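Local coordinates for protein DnaJ homolog subfamily C member 27-A (Xenopus laevis, PDB 6JMG) that binds GTP together with a magnesium ion as a Rab-family small GTPase joined to a J domain, and is possibly involved in regulating the MEK/ERK pathway, at residues A[26-32]-A[132-136]; A[32-36]-A[171-175]; A[198-202]-A[249-253]. All coordinates share one frame; numbering follows the deposited sequence.

From the N terminus, strand 15-22 leads into the GTP-binding loop and helix 29-38, which supply the first segments of contacts 1 and 2. Contact 1 closes a loop of 99 residues by bringing the end of strand 128-134 back to 26-32; contact 2 closes one of 134 residues by laying the start of helix 171-187 on 32-36. These two closures cross along the chain, share Ile32 and touch where Cys132 meets Met174, their centres about 10 Å apart. Contact 3 follows in series: 198-202, in the loop between helices 171-187 and 203-213, meets 249-253 in the J domain, its centre about 36 Å from that of contact 1 and about 34 Å from contact 2's.

Contact 1. Residues A[26-32]-A[132-136]; sequences EVGKSCI and CANKI. With MG (magnesium ion), chain D; GTP (guanosine-5'-triphosphate), chain C.
A chi1 of -162° turns the amide of Asn134 away from its own backbone N toward Val27, while the extended side chain of Lys135 runs past it to Glu26. The segments joined are the P-loop of a Ras-type GTPase, entering helix 29-38, and the guanine-recognition NKxD motif, which begins at the last residue of strand 128-134. Asn134 ND2 donates to Val27 O at 3.2 Å, almost straight (174°) and in the plane of both the carbonyl and the amide; its other end, OD1, is held by Thr163. The chain of Lys135 lies over a face of the guanine, with CG 3.4 Å from GTP C6, and its NZ meets Glu26 O at 2.6 Å, nearly along the C=O axis. At phi 113° a side chain on Gly28 would jam against the preceding carbonyl O, and its CB would collide with Asn134 ND2. Gly28 N and Lys29 N both donate to GTP O1B, which receives a third bond from Lys29 NZ at 2.8 Å. These three donors probably offset part of the charge on O1B. Ser30 OG binds the magnesium ion at 2.0 Å. Ile32 places CD1 3.8 Å from Asn134 CG and 3.9 Å from Cys132 CB.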
loop_
_atom_site.group_PDB
_atom_site.type_symbol
_atom_site.label_atom_id
_atom_site.label_comp_id
_atom_site.label_asym_id
_atom_site.label_seq_id
_atom_site.Cartn_x
_atom_site.Cartn_y
_atom_site.Cartn_z
ATOM N N GLU A 26 -0.176 13.698 -17.514
ATOM C CA GLU A 26 0.227 13.247 -18.851
ATOM C C GLU A 26 0.829 11.855 -18.840
ATOM O O GLU A 26 1.343 11.388 -19.857
ATOM C CB GLU A 26 1.223 14.205 -19.509
ATOM C CG GLU A 26 0.605 15.489 -19.994
ATOM C CD GLU A 26 1.319 16.033 -21.208
ATOM O OE1 GLU A 26 1.522 15.258 -22.182
ATOM O OE2 GLU A 26 1.683 17.231 -21.176
ATOM N N VAL A 27 0.777 11.180 -17.702
ATOM C CA VAL A 27 1.406 9.884 -17.553
ATOM C C VAL A 27 0.593 8.755 -18.185
ATOM O O VAL A 27 1.172 7.736 -18.571
ATOM C CB VAL A 27 1.656 9.744 -16.038
ATOM C CG1 VAL A 27 1.688 8.346 -15.606
ATOM C CG2 VAL A 27 2.955 10.428 -15.670
ATOM N N GLY A 28 -0.714 8.926 -18.366
ATOM C CA GLY A 28 -1.549 7.924 -18.989
ATOM C C GLY A 28 -2.601 7.259 -18.099
ATOM O O GLY A 28 -3.064 6.163 -18.442
ATOM N N LYS A 29 -2.989 7.883 -16.980
ATOM C CA LYS A 29 -3.921 7.233 -16.067
ATOM C C LYS A 29 -5.279 7.049 -16.719
ATOM O O LYS A 29 -5.828 5.944 -16.750
ATOM C CB LYS A 29 -4.076 8.067 -14.792
ATOM C CG LYS A 29 -2.775 8.247 -14.016
ATOM C CD LYS A 29 -2.985 9.022 -12.718
ATOM C CE LYS A 29 -3.269 10.508 -12.975
ATOM N NZ LYS A 29 -2.259 11.167 -13.826
ATOM N N SER A 30 -5.819 8.118 -17.289
ATOM C CA SER A 30 -7.106 7.999 -17.960
ATOM C C SER A 30 -7.052 6.993 -19.103
ATOM O O SER A 30 -7.989 6.196 -19.270
ATOM C CB SER A 30 -7.575 9.365 -18.416
ATOM O OG SER A 30 -7.511 10.242 -17.329
ATOM N N CYS A 31 -5.949 6.983 -19.884
ATOM C CA CYS A 31 -5.960 6.149 -21.081
ATOM C C CYS A 31 -5.719 4.683 -20.763
ATOM O O CYS A 31 -6.269 3.821 -21.452
ATOM C CB CYS A 31 -4.893 6.574 -22.112
ATOM S SG CYS A 31 -4.971 8.196 -22.874
ATOM N N ILE A 32 -5.007 4.368 -19.679
ATOM C CA ILE A 32 -4.979 2.983 -19.217
ATOM C C ILE A 32 -6.388 2.512 -18.879
ATOM O O ILE A 32 -6.817 1.431 -19.306
ATOM C CB ILE A 32 -4.034 2.831 -18.015
ATOM C CG1 ILE A 32 -2.570 2.923 -18.465
ATOM C CG2 ILE A 32 -4.274 1.501 -17.350
ATOM C CD1 ILE A 32 -1.613 3.004 -17.305
ATOM N N CYS A 132 2.136 0.831 -12.881
ATOM C CA CYS A 132 2.198 0.739 -14.334
ATOM C C CYS A 132 3.311 1.637 -14.851
ATOM O O CYS A 132 3.245 2.870 -14.732
ATOM C CB CYS A 132 0.851 1.104 -14.969
ATOM S SG CYS A 132 -0.497 0.044 -14.395
ATOM N N ALA A 133 4.343 0.998 -15.386
ATOM C CA ALA A 133 5.418 1.669 -16.103
ATOM C C ALA A 133 4.911 1.803 -17.527
ATOM O O ALA A 133 4.998 0.860 -18.319
ATOM C CB ALA A 133 6.712 0.864 -16.015
ATOM N N ASN A 134 4.361 2.966 -17.847
ATOM C CA ASN A 134 3.539 3.126 -19.029
ATOM C C ASN A 134 4.319 3.739 -20.180
ATOM O O ASN A 134 5.382 4.334 -19.989
ATOM C CB ASN A 134 2.322 3.989 -18.720
ATOM C CG ASN A 134 1.232 3.825 -19.746
ATOM O OD1 ASN A 134 0.983 2.713 -20.233
ATOM N ND2 ASN A 134 0.580 4.932 -20.097
ATOM N N LYS A 135 3.754 3.579 -21.387
ATOM C CA LYS A 135 4.271 4.150 -22.637
ATOM C C LYS A 135 5.550 3.456 -23.109
ATOM O O LYS A 135 6.405 4.087 -23.737
ATOM C CB LYS A 135 4.518 5.661 -22.531
ATOM C CG LYS A 135 3.364 6.465 -21.986
ATOM C CD LYS A 135 3.533 7.923 -22.314
ATOM C CE LYS A 135 2.341 8.719 -21.865
ATOM N NZ LYS A 135 2.645 10.161 -21.794
ATOM N N ILE A 136 5.664 2.148 -22.851
ATOM C CA ILE A 136 6.791 1.367 -23.329
ATOM C C ILE A 136 6.857 1.333 -24.857
ATOM O O ILE A 136 7.893 0.980 -25.425
ATOM C CB ILE A 136 6.729 -0.062 -22.751
ATOM C CG1 ILE A 136 5.401 -0.737 -23.077
ATOM C CG2 ILE A 136 6.933 -0.040 -21.256
ATOM C CD1 ILE A 136 5.310 -2.150 -22.488
HETATM MG MG MG D . -6.391 11.718 -16.648
HETATM P PG GTP C . -3.963 13.764 -16.246
HETATM O O1G GTP C . -5.410 13.327 -16.187
HETATM O O2G GTP C . -3.263 13.572 -14.924
HETATM O O3G GTP C . -3.899 15.230 -16.636
HETATM O O3B GTP C . -3.086 12.878 -17.279
HETATM P PB GTP C . -3.290 11.294 -17.485
HETATM O O1B GTP C . -2.411 10.505 -16.552
HETATM O O2B GTP C . -4.715 10.817 -17.336
HETATM O O3A GTP C . -2.716 11.064 -18.971
HETATM P PA GTP C . -3.653 10.648 -20.205
HETATM O O1A GTP C . -4.290 9.292 -20.019
HETATM O O2A GTP C . -4.709 11.679 -20.469
HETATM O "O5'" GTP C . -2.552 10.664 -21.359
HETATM C "C5'" GTP C . -1.760 11.811 -21.550
HETATM C "C4'" GTP C . -1.284 11.802 -22.998
HETATM O "O4'" GTP C . -0.423 10.708 -23.160
HETATM C "C3'" GTP C . -2.380 11.606 -24.015
HETATM O "O3'" GTP C . -1.967 12.368 -25.107
HETATM C "C2'" GTP C . -2.317 10.156 -24.434
HETATM O "O2'" GTP C . -2.592 9.923 -25.796
HETATM C "C1'" GTP C . -0.868 9.854 -24.209
HETATM N N9 GTP C . -0.664 8.462 -23.811
HETATM C C8 GTP C . -1.260 7.802 -22.765
HETATM N N7 GTP C . -0.755 6.540 -22.718
HETATM C C5 GTP C . 0.147 6.397 -23.716
HETATM C C6 GTP C . 0.943 5.333 -24.110
HETATM O O6 GTP C . 0.895 4.256 -23.522
HETATM N N1 GTP C . 1.813 5.492 -25.168
HETATM C C2 GTP C . 1.885 6.688 -25.841
HETATM N N2 GTP C . 2.720 6.798 -26.865
HETATM N N3 GTP C . 1.088 7.750 -25.449
HETATM C C4 GTP C . 0.229 7.602 -24.407
HETATM O O HOH W 1 -6.283 10.864 -14.715
HETATM O O HOH W 2 -6.607 12.460 -18.653
#

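Contact 2. Residues A[32-36]-A[171-175]; sequences IIKRY and INEMF
Ile32 begins the contact by spreading its two branches over three residues at the start of helix 171-187. Its CG2 lies 3.7 Å from Met174 CE, where the two side chains cross at about a right angle, and the same methyl approaches Phe175 CE2 at 3.9 Å. Ile171 CD1 fits against both CG1 and CG2 of Ile32, 4.1 Å from the latter. The backbone takes part, since Ile32 O sits near the plane of the Phe175 ring, at its edge. Ile33 adds little, its CA being the atom close to Phe175 CZ. One turn on from Ile32, Arg35 applies its aliphatic CG to Ile171 CG2 at 4.1 Å, while its NH1 is hydrogen-bonded to Gln166 O. Tyr36 closes the walk. With CG anti to the backbone N (chi1 178°), its ring swings toward the other helix and lies against Phe175 in an offset stack, centroids 4.4 Å apart and planes at 18°. Tyr36 CB also touches Ile171 CG2, at 3.7 Å. Phe175 CB stands over the centre of the Tyr36 ring, a CH-pi contact of 3.6 Å to the centroid, and Asn172 ND2 approaches the edge of that ring. Met174 CE lies on the opposite face of the Phe175 ring from Tyr36. A serine in place of Tyr36 would probably leave one face of the Phe175 ring without its stacking partner and open a gap where the tyrosine ring met Phe175 CB and Asn172 ND2. The short segments pass at 98°, their axes 10.3 Å apart at closest approach, and the contact is mainly apolar and aromatic. In the Ras-like G domain this is the junction of the helix after the P-loop with the C-terminal helix, packed across one another on the same face of the central sheet.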
loop_
_atom_site.group_PDB
_atom_site.type_symbol
_atom_site.label_atom_id
_atom_site.label_comp_id
_atom_site.label_asym_id
_atom_site.label_seq_id
_atom_site.Cartn_x
_atom_site.Cartn_y
_atom_site.Cartn_z
ATOM N N ILE A 32 -5.007 4.368 -19.679
ATOM C CA ILE A 32 -4.979 2.983 -19.217
ATOM C C ILE A 32 -6.388 2.512 -18.879
ATOM O O ILE A 32 -6.817 1.431 -19.306
ATOM C CB ILE A 32 -4.034 2.831 -18.015
ATOM C CG1 ILE A 32 -2.570 2.923 -18.465
ATOM C CG2 ILE A 32 -4.274 1.501 -17.350
ATOM C CD1 ILE A 32 -1.613 3.004 -17.305
ATOM N N ILE A 33 -7.156 3.337 -18.161
ATOM C CA ILE A 33 -8.485 2.908 -17.744
ATOM C C ILE A 33 -9.404 2.781 -18.952
ATOM O O ILE A 33 -10.063 1.753 -19.154
ATOM C CB ILE A 33 -9.050 3.891 -16.708
ATOM C CG1 ILE A 33 -8.253 3.794 -15.400
ATOM C CG2 ILE A 33 -10.546 3.641 -16.490
ATOM C CD1 ILE A 33 -8.372 5.027 -14.523
ATOM N N LYS A 34 -9.374 3.767 -19.841
ATOM C CA LYS A 34 -10.305 3.713 -20.955
ATOM C C LYS A 34 -9.903 2.670 -21.992
ATOM O O LYS A 34 -10.787 2.137 -22.670
ATOM C CB LYS A 34 -10.384 5.092 -21.617
ATOM C CG LYS A 34 -11.143 6.108 -20.814
ATOM C CD LYS A 34 -11.148 7.464 -21.485
ATOM C CE LYS A 34 -12.292 8.309 -20.939
ATOM N NZ LYS A 34 -11.938 9.752 -20.867
ATOM N N ARG A 35 -8.611 2.293 -22.054
ATOM C CA ARG A 35 -8.188 1.220 -22.945
ATOM C C ARG A 35 -8.807 -0.113 -22.539
ATOM O O ARG A 35 -9.382 -0.822 -23.377
ATOM C CB ARG A 35 -6.661 1.126 -22.966
ATOM C CG ARG A 35 -6.065 -0.010 -23.830
ATOM C CD ARG A 35 -6.387 0.159 -25.306
ATOM N NE ARG A 35 -5.977 -1.003 -26.087
ATOM C CZ ARG A 35 -5.145 -0.961 -27.125
ATOM N NH1 ARG A 35 -4.624 0.201 -27.521
ATOM N NH2 ARG A 35 -4.837 -2.089 -27.772
ATOM N N TYR A 36 -8.773 -0.439 -21.249
ATOM C CA TYR A 36 -9.304 -1.729 -20.823
ATOM C C TYR A 36 -10.821 -1.704 -20.616
ATOM O O TYR A 36 -11.500 -2.677 -20.957
ATOM C CB TYR A 36 -8.589 -2.188 -19.555
ATOM C CG TYR A 36 -9.089 -3.493 -19.006
ATOM C CD1 TYR A 36 -8.594 -4.702 -19.464
ATOM C CD2 TYR A 36 -10.068 -3.518 -18.030
ATOM C CE1 TYR A 36 -9.063 -5.906 -18.949
ATOM C CE2 TYR A 36 -10.528 -4.692 -17.516
ATOM C CZ TYR A 36 -10.029 -5.883 -17.965
ATOM O OH TYR A 36 -10.519 -7.055 -17.425
ATOM N N ILE A 171 -1.836 -4.376 -20.744
ATOM C CA ILE A 171 -3.017 -3.768 -20.146
ATOM C C ILE A 171 -3.923 -4.841 -19.555
ATOM O O ILE A 171 -4.311 -4.781 -18.378
ATOM C CB ILE A 171 -3.754 -2.908 -21.192
ATOM C CG1 ILE A 171 -2.906 -1.693 -21.594
ATOM C CG2 ILE A 171 -5.106 -2.435 -20.677
ATOM C CD1 ILE A 171 -2.758 -0.648 -20.512
ATOM N N ASN A 172 -4.257 -5.845 -20.357
ATOM C CA ASN A 172 -5.144 -6.911 -19.906
ATOM C C ASN A 172 -4.509 -7.738 -18.801
ATOM O O ASN A 172 -5.210 -8.194 -17.884
ATOM C CB ASN A 172 -5.546 -7.780 -21.096
ATOM C CG ASN A 172 -6.348 -7.000 -22.117
ATOM O OD1 ASN A 172 -5.817 -6.130 -22.807
ATOM N ND2 ASN A 172 -7.639 -7.274 -22.188
ATOM N N GLU A 173 -3.191 -7.936 -18.870
ATOM C CA GLU A 173 -2.517 -8.733 -17.858
ATOM C C GLU A 173 -2.491 -7.995 -16.532
ATOM O O GLU A 173 -2.779 -8.586 -15.485
ATOM C CB GLU A 173 -1.102 -9.079 -18.330
ATOM C CG GLU A 173 -1.053 -9.900 -19.628
ATOM C CD GLU A 173 -1.278 -9.097 -20.919
ATOM O OE1 GLU A 173 -1.477 -7.871 -20.868
ATOM O OE2 GLU A 173 -1.274 -9.709 -22.004
ATOM N N MET A 174 -2.223 -6.682 -16.575
ATOM C CA MET A 174 -2.244 -5.859 -15.363
ATOM C C MET A 174 -3.620 -5.899 -14.707
ATOM O O MET A 174 -3.747 -6.219 -13.523
ATOM C CB MET A 174 -1.856 -4.414 -15.707
ATOM C CG MET A 174 -1.877 -3.427 -14.520
ATOM S SD MET A 174 -3.464 -2.702 -14.074
ATOM C CE MET A 174 -3.605 -1.539 -15.410
ATOM N N PHE A 175 -4.671 -5.625 -15.477
ATOM C CA PHE A 175 -6.004 -5.610 -14.897
ATOM C C PHE A 175 -6.423 -6.983 -14.393
ATOM O O PHE A 175 -7.117 -7.085 -13.369
ATOM C CB PHE A 175 -7.011 -5.064 -15.909
ATOM C CG PHE A 175 -7.160 -3.583 -15.824
ATOM C CD1 PHE A 175 -7.729 -2.997 -14.703
ATOM C CD2 PHE A 175 -6.673 -2.768 -16.821
ATOM C CE1 PHE A 175 -7.843 -1.630 -14.599
ATOM C CE2 PHE A 175 -6.775 -1.393 -16.721
ATOM C CZ PHE A 175 -7.362 -0.821 -15.607
#

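Contact 3. Residues A[198-202]-A[249-253]; sequences NIGFT and CMAPG
Ala251, whose methyl meets Phe201, shares Ser254 OG with Cys249: the hydroxyl, at the start of helix 254-278, is hydrogen-bonded to both carbonyl oxygens, and its one proton must be shared or alternate between them. Ala251 N also makes a weak bond to Cys249 SG, at 3.7 Å. Ala251 CB lies over one face of the Phe201 ring, 3.8 Å from the centroid and 22° off the normal, a CH-pi contact whose nearest ring atom is Phe201 CG at 3.5 Å. Phe201 has chi1 47°, which sets CG between its backbone N and carbonyl carbon and lays the ring beside 249-253. In the J domain, 249-253 comes just after the His-Pro-Asp signature, in the loop between the long helices 230-244 and 254-278, while 198-202 is the linker entering helix 203-213. That helix backs the contact, with Ala206 against Phe201 and Ile209 against Ala251. The Pro252 side chain crosses that of Phe201 at about a right angle, with Pro252 CD 4.1 Å from Phe201 CE2. At the other end, Met250 bends at chi2 and chi3 and crosses Ile199, also roughly perpendicular, bringing Met250 CE to 3.6 Å from Ile199 CD1, though Ile199 is poorly ordered.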
loop_
_atom_site.group_PDB
_atom_site.type_symbol
_atom_site.label_atom_id
_atom_site.label_comp_id
_atom_site.label_asym_id
_atom_site.label_seq_id
_atom_site.Cartn_x
_atom_site.Cartn_y
_atom_site.Cartn_z
ATOM N N ASN A 198 5.838 -16.414 0.276
ATOM C CA ASN A 198 6.877 -16.275 1.314
ATOM C C ASN A 198 6.260 -16.354 2.717
ATOM O O ASN A 198 6.140 -15.368 3.448
ATOM C CB ASN A 198 7.726 -15.004 1.160
ATOM C CG ASN A 198 6.924 -13.781 0.747
ATOM O OD1 ASN A 198 6.781 -13.495 -0.447
ATOM N ND2 ASN A 198 6.435 -13.029 1.726
ATOM N N ILE A 199 5.874 -17.571 3.120
ATOM C CA ILE A 199 5.577 -17.865 4.520
ATOM C C ILE A 199 6.866 -17.880 5.344
ATOM O O ILE A 199 6.853 -18.193 6.539
ATOM C CB ILE A 199 4.772 -19.192 4.621
ATOM C CG1 ILE A 199 4.404 -19.553 6.070
ATOM C CG2 ILE A 199 5.541 -20.333 3.941
ATOM C CD1 ILE A 199 3.058 -20.217 6.251
ATOM N N GLY A 200 7.982 -17.497 4.732
ATOM C CA GLY A 200 9.187 -17.224 5.475
ATOM C C GLY A 200 9.014 -15.971 6.318
ATOM O O GLY A 200 7.918 -15.444 6.522
ATOM N N PHE A 201 10.142 -15.486 6.812
ATOM C CA PHE A 201 10.082 -14.409 7.778
ATOM C C PHE A 201 11.415 -13.689 7.768
ATOM O O PHE A 201 12.448 -14.286 7.487
ATOM C CB PHE A 201 9.738 -14.937 9.176
ATOM C CG PHE A 201 10.539 -16.133 9.577
ATOM C CD1 PHE A 201 11.829 -15.983 10.067
ATOM C CD2 PHE A 201 10.010 -17.410 9.450
ATOM C CE1 PHE A 201 12.573 -17.087 10.420
ATOM C CE2 PHE A 201 10.744 -18.522 9.808
ATOM C CZ PHE A 201 12.027 -18.363 10.290
ATOM N N THR A 202 11.361 -12.395 8.046
ATOM C CA THR A 202 12.545 -11.568 8.222
ATOM C C THR A 202 13.526 -12.169 9.222
ATOM O O THR A 202 13.166 -12.973 10.089
ATOM C CB THR A 202 12.121 -10.172 8.666
ATOM O OG1 THR A 202 11.083 -9.725 7.787
ATOM C CG2 THR A 202 13.283 -9.205 8.534
ATOM N N CYS A 249 3.417 -12.142 10.650
ATOM C CA CYS A 249 4.689 -12.821 10.864
ATOM C C CYS A 249 4.458 -14.315 11.021
ATOM O O CYS A 249 3.731 -14.751 11.920
ATOM C CB CYS A 249 5.374 -12.271 12.110
ATOM S SG CYS A 249 6.957 -13.026 12.451
ATOM N N MET A 250 5.071 -15.091 10.139
ATOM C CA MET A 250 4.856 -16.526 10.104
ATOM C C MET A 250 5.901 -17.295 10.902
ATOM O O MET A 250 5.872 -18.529 10.914
ATOM C CB MET A 250 4.827 -16.997 8.651
ATOM C CG MET A 250 3.659 -16.457 7.828
ATOM S SD MET A 250 2.061 -16.434 8.673
ATOM C CE MET A 250 1.800 -18.186 8.919
ATOM N N ALA A 251 6.810 -16.594 11.573
ATOM C CA ALA A 251 7.874 -17.248 12.317
ATOM C C ALA A 251 7.317 -17.959 13.547
ATOM O O ALA A 251 6.368 -17.481 14.176
ATOM C CB ALA A 251 8.939 -16.241 12.736
ATOM N N PRO A 252 7.871 -19.110 13.908
ATOM C CA PRO A 252 7.369 -19.828 15.083
ATOM C C PRO A 252 7.623 -19.045 16.361
ATOM O O PRO A 252 8.687 -18.448 16.548
ATOM C CB PRO A 252 8.155 -21.142 15.057
ATOM C CG PRO A 252 9.347 -20.864 14.212
ATOM C CD PRO A 252 8.918 -19.861 13.201
ATOM N N GLY A 253 6.615 -19.028 17.230
ATOM C CA GLY A 253 6.702 -18.290 18.470
ATOM C C GLY A 253 6.352 -16.818 18.390
ATOM O O GLY A 253 6.393 -16.137 19.424
#